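Local coordinates for type II secretion pathway related protein (Escherichia coli, PDB 3SOL), which acts as the pilotin of the type II secretion system, a lipoprotein that probably guides secretin subunits to the outer membrane for assembly, at residues S15-R18 / Y19-R23; R57-S60 / D61-V65. One frame throughout, in Å; residues are numbered along the deposited sequence.

Contact 1: residues S15-R18 / Y19-R23; sequences SATR and YLKMR
Arg18 and Met22, one helical turn apart, lie side by side and point the same way, and the arginine can be traced outward from the backbone. Its CB makes no more than the covalently set approach to the following peptide. CG is the atom that meets Met22, with 4.1 Å between Arg18 CG and Met22 CG, a loose van der Waals distance. CG stands anti to the arginine's own N (chi1 175°), and the chain stays extended as far as NE, which carries the guanidinium clear of the helix. There it lies in a cation-pi contact with Tyr64, its NH1 paired with Asp61. Met22 comes closer to the arginine's backbone, its CB and CG both 3.3 Å from Arg18 O, beyond which the thioether bends twice.

The segments belong to helix 5-23 of this all-helical pilotin domain, and the i to i+4 pattern is regular. Tyr19 N bonds to Ser15 O at 2.9 Å with an N-H...O angle of 155°, and Leu20, Lys21 and Met22 repeat the bond to Ala16, Thr17 and Arg18. Side chains lean back along the same direction: Leu20 CG stands 3.5 Å from Ala16 O, and Lys21 CG is equally near Thr17 O, at 3.5 Å. The lysine then bends at chi3, and its NZ bonds to Pro30 O.

On the side toward helices 53-69 and 74-84, Tyr19 turns its ring away from the preceding turn. Arg23 CD sits 3.5 Å above one face of that ring, offset toward the rim. Tyr64 also meets the ring, the two planes inclined at about 55°, and Tyr19 OH reaches Glu74 and Lys77 of helix 74-84.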
# COMPACT_ATOMS: atom_id res chain seq x y z
N SER A 15 -1.34 2.29 0.58
CA SER A 15 -1.83 3.45 -0.20
C SER A 15 -1.18 3.52 -1.58
O SER A 15 -1.83 3.86 -2.56
CB SER A 15 -1.59 4.77 0.52
OG SER A 15 -0.21 4.91 0.77
N ALA A 16 0.11 3.20 -1.64
CA ALA A 16 0.84 3.16 -2.92
C ALA A 16 0.27 2.07 -3.83
O ALA A 16 0.17 2.25 -5.05
CB ALA A 16 2.35 2.93 -2.65
N THR A 17 -0.12 0.94 -3.23
CA THR A 17 -0.69 -0.16 -3.98
C THR A 17 -2.07 0.24 -4.51
O THR A 17 -2.42 -0.05 -5.66
CB THR A 17 -0.76 -1.44 -3.09
OG1 THR A 17 0.58 -1.75 -2.62
CG2 THR A 17 -1.28 -2.59 -3.87
N ARG A 18 -2.85 0.94 -3.69
CA ARG A 18 -4.12 1.53 -4.16
C ARG A 18 -3.90 2.53 -5.31
O ARG A 18 -4.65 2.56 -6.30
CB ARG A 18 -4.84 2.20 -3.01
CG ARG A 18 -6.09 2.92 -3.40
CD ARG A 18 -6.66 3.58 -2.13
NE ARG A 18 -7.89 4.31 -2.39
CZ ARG A 18 -8.55 5.03 -1.49
NH1 ARG A 18 -8.10 5.14 -0.23
NH2 ARG A 18 -9.69 5.63 -1.83
N TYR A 19 -2.88 3.34 -5.18
CA TYR A 19 -2.53 4.28 -6.25
C TYR A 19 -2.21 3.55 -7.55
O TYR A 19 -2.68 3.94 -8.60
CB TYR A 19 -1.37 5.19 -5.82
CG TYR A 19 -1.46 6.59 -6.39
CD1 TYR A 19 -1.98 7.62 -5.64
CD2 TYR A 19 -1.04 6.88 -7.69
CE1 TYR A 19 -2.07 8.91 -6.13
CE2 TYR A 19 -1.15 8.19 -8.21
CZ TYR A 19 -1.66 9.18 -7.41
OH TYR A 19 -1.78 10.48 -7.83
N LEU A 20 -1.45 2.46 -7.48
CA LEU A 20 -1.12 1.67 -8.66
C LEU A 20 -2.37 1.10 -9.33
O LEU A 20 -2.50 1.14 -10.57
CB LEU A 20 -0.16 0.53 -8.31
CG LEU A 20 1.29 0.94 -8.09
CD1 LEU A 20 2.13 -0.30 -7.79
CD2 LEU A 20 1.84 1.71 -9.34
N LYS A 21 -3.28 0.59 -8.52
CA LYS A 21 -4.50 -0.00 -9.03
C LYS A 21 -5.44 1.02 -9.65
O LYS A 21 -6.02 0.78 -10.70
CB LYS A 21 -5.23 -0.74 -7.91
CG LYS A 21 -4.58 -2.04 -7.53
CD LYS A 21 -5.11 -2.57 -6.19
CE LYS A 21 -6.57 -2.88 -6.20
NZ LYS A 21 -7.00 -3.32 -4.84
N MET A 22 -5.59 2.16 -9.00
CA MET A 22 -6.56 3.17 -9.40
C MET A 22 -6.03 4.05 -10.55
O MET A 22 -6.78 4.40 -11.45
CB MET A 22 -6.93 4.06 -8.19
CG MET A 22 -7.75 3.35 -7.11
SD MET A 22 -9.52 3.23 -7.48
CE MET A 22 -9.83 4.83 -8.10
N ARG A 23 -4.76 4.40 -10.50
CA ARG A 23 -4.23 5.46 -11.38
C ARG A 23 -3.13 5.01 -12.32
O ARG A 23 -2.70 5.79 -13.18
CB ARG A 23 -3.77 6.62 -10.51
CG ARG A 23 -5.00 7.26 -9.88
CD ARG A 23 -4.70 8.20 -8.87
NE ARG A 23 -5.95 8.79 -8.38
CZ ARG A 23 -6.42 9.99 -8.71
NH1 ARG A 23 -7.53 10.41 -8.14
NH2 ARG A 23 -5.80 10.75 -9.60

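Contact 2: residues R57-S60 / D61-V65; sequences RKHS and DDIYV
Asp61 OD1 is gripped by two groups: a water that donates to it at 2.9 Å and also bonds Ser60 OG, and NH1 of Arg18 in helix 5-23, which forms a salt bridge. The distance from Ser60 OG to this water is 3.0 Å, so the water spans neighbouring residues of helix 53-69. The carboxylate is swung back over the preceding turn, its CG beside the aspartate's own N (chi1 -71°) and 3.2 Å from Arg57 O. Arg57 itself lends only distant charge, since its NE lies 4.6 Å from Asp61 OD2, beyond a salt bridge. Replaced by an alanine, Asp61 would probably leave the Arg18 guanidinium without its carboxylate mate and the Ser60-bound water without that acceptor.

A second water links His59 and Asp62, 2.6 Å from His59 ND1 and donating to Asp62 OD2. Ile63 meets the imidazole of His59 obliquely. Its CG1 lies over one ring face, and its CD1 comes 3.4 Å from His59 CD2. With the ring's CG anti to the histidine N (chi1 -161°), the imidazole is placed where this branch can reach it. The backbone beneath is ordinary helix, with Ile63 N bonding to His59 O at 3.0 Å and an N-H...O angle of 166°; in the all-helical pilotin domain, Ser60 and Ile63 face helix 5-23.

At its other nitrogen, NE2, the imidazole bonds to Glu8 of helix 5-23. Having one carboxylate there directly and another through water at ND1 is likely to favour the protonated form of His59.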
# COMPACT_ATOMS: atom_id res chain seq x y z
N ARG A 57 -5.91 0.63 7.13
CA ARG A 57 -6.85 1.14 6.12
C ARG A 57 -7.11 2.64 6.30
O ARG A 57 -7.03 3.40 5.32
CB ARG A 57 -8.17 0.36 6.16
CG ARG A 57 -9.14 0.68 5.01
CD ARG A 57 -10.59 0.32 5.35
NE ARG A 57 -11.12 1.17 6.43
CZ ARG A 57 -11.66 0.74 7.57
NH1 ARG A 57 -11.80 -0.56 7.84
NH2 ARG A 57 -12.09 1.63 8.46
N LYS A 58 -7.39 3.08 7.52
CA LYS A 58 -7.73 4.49 7.78
C LYS A 58 -6.56 5.43 7.45
O LYS A 58 -6.74 6.45 6.76
CB LYS A 58 -8.19 4.69 9.23
CG LYS A 58 -9.59 4.15 9.49
CD LYS A 58 -9.96 4.18 10.96
CE LYS A 58 -11.20 3.32 11.24
NZ LYS A 58 -11.70 3.41 12.66
N HIS A 59 -5.37 5.07 7.92
CA HIS A 59 -4.18 5.87 7.63
C HIS A 59 -3.85 5.86 6.14
O HIS A 59 -3.45 6.87 5.58
CB HIS A 59 -2.97 5.37 8.43
CG HIS A 59 -1.86 6.39 8.54
ND1 HIS A 59 -2.05 7.63 9.11
CD2 HIS A 59 -0.55 6.33 8.19
CE1 HIS A 59 -0.91 8.31 9.08
NE2 HIS A 59 0.01 7.54 8.53
N SER A 60 -4.02 4.70 5.51
CA SER A 60 -3.75 4.56 4.08
C SER A 60 -4.65 5.51 3.28
O SER A 60 -4.19 6.12 2.29
CB SER A 60 -3.95 3.11 3.62
OG SER A 60 -3.74 2.99 2.22
N ASP A 61 -5.91 5.64 3.70
CA ASP A 61 -6.87 6.58 3.09
C ASP A 61 -6.34 8.01 3.13
O ASP A 61 -6.43 8.75 2.15
CB ASP A 61 -8.23 6.54 3.80
CG ASP A 61 -9.01 5.25 3.55
OD1 ASP A 61 -8.64 4.47 2.63
OD2 ASP A 61 -10.00 5.02 4.27
N ASP A 62 -5.80 8.40 4.28
CA ASP A 62 -5.30 9.76 4.47
C ASP A 62 -4.04 10.02 3.65
O ASP A 62 -3.89 11.10 3.05
CB ASP A 62 -5.00 10.00 5.94
CG ASP A 62 -6.26 10.06 6.80
OD1 ASP A 62 -7.36 10.34 6.27
OD2 ASP A 62 -6.13 9.84 8.01
N ILE A 63 -3.15 9.04 3.60
CA ILE A 63 -1.96 9.11 2.77
C ILE A 63 -2.34 9.19 1.30
O ILE A 63 -1.76 9.97 0.54
CB ILE A 63 -1.02 7.90 2.98
CG1 ILE A 63 -0.43 7.93 4.40
CG2 ILE A 63 0.11 7.91 1.95
CD1 ILE A 63 0.20 6.64 4.84
N TYR A 64 -3.34 8.41 0.89
CA TYR A 64 -3.74 8.40 -0.50
C TYR A 64 -4.15 9.79 -0.98
O TYR A 64 -3.78 10.21 -2.08
CB TYR A 64 -4.89 7.43 -0.69
CG TYR A 64 -5.34 7.26 -2.13
CD1 TYR A 64 -4.64 6.43 -2.99
CD2 TYR A 64 -6.46 7.93 -2.61
CE1 TYR A 64 -5.05 6.25 -4.30
CE2 TYR A 64 -6.87 7.76 -3.93
CZ TYR A 64 -6.16 6.91 -4.76
OH TYR A 64 -6.54 6.73 -6.06
N VAL A 65 -4.92 10.49 -0.16
CA VAL A 65 -5.33 11.85 -0.48
C VAL A 65 -4.11 12.75 -0.68
O VAL A 65 -4.05 13.51 -1.65
CB VAL A 65 -6.22 12.43 0.60
CG1 VAL A 65 -6.43 13.93 0.35
CG2 VAL A 65 -7.54 11.67 0.63
O HOH W 1 -4.17 9.03 9.35
O HOH W 2 -6.51 3.12 1.15

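Contact 1 comes first along the chain, in the C-terminal half of helix 5-23, and contact 2 follows in the middle of helix 53-69; their centres are about 11 Å apart. Each is local to one helix, yet the two touch directly, so together they describe one helix-helix interface within the PulS_OutS pilotin domain. Besides the Arg18-Asp61 salt bridge, Ser15 N lies 3.0 Å from Ser60 OG, Ser15 OG packs against Ile63 CG2, and Arg23 NE makes a probable hydrogen bond to Tyr64 OH at 3.2 Å. Charged, hydrogen-bonding and van der Waals contacts thus join the two helices in this strand-free fold.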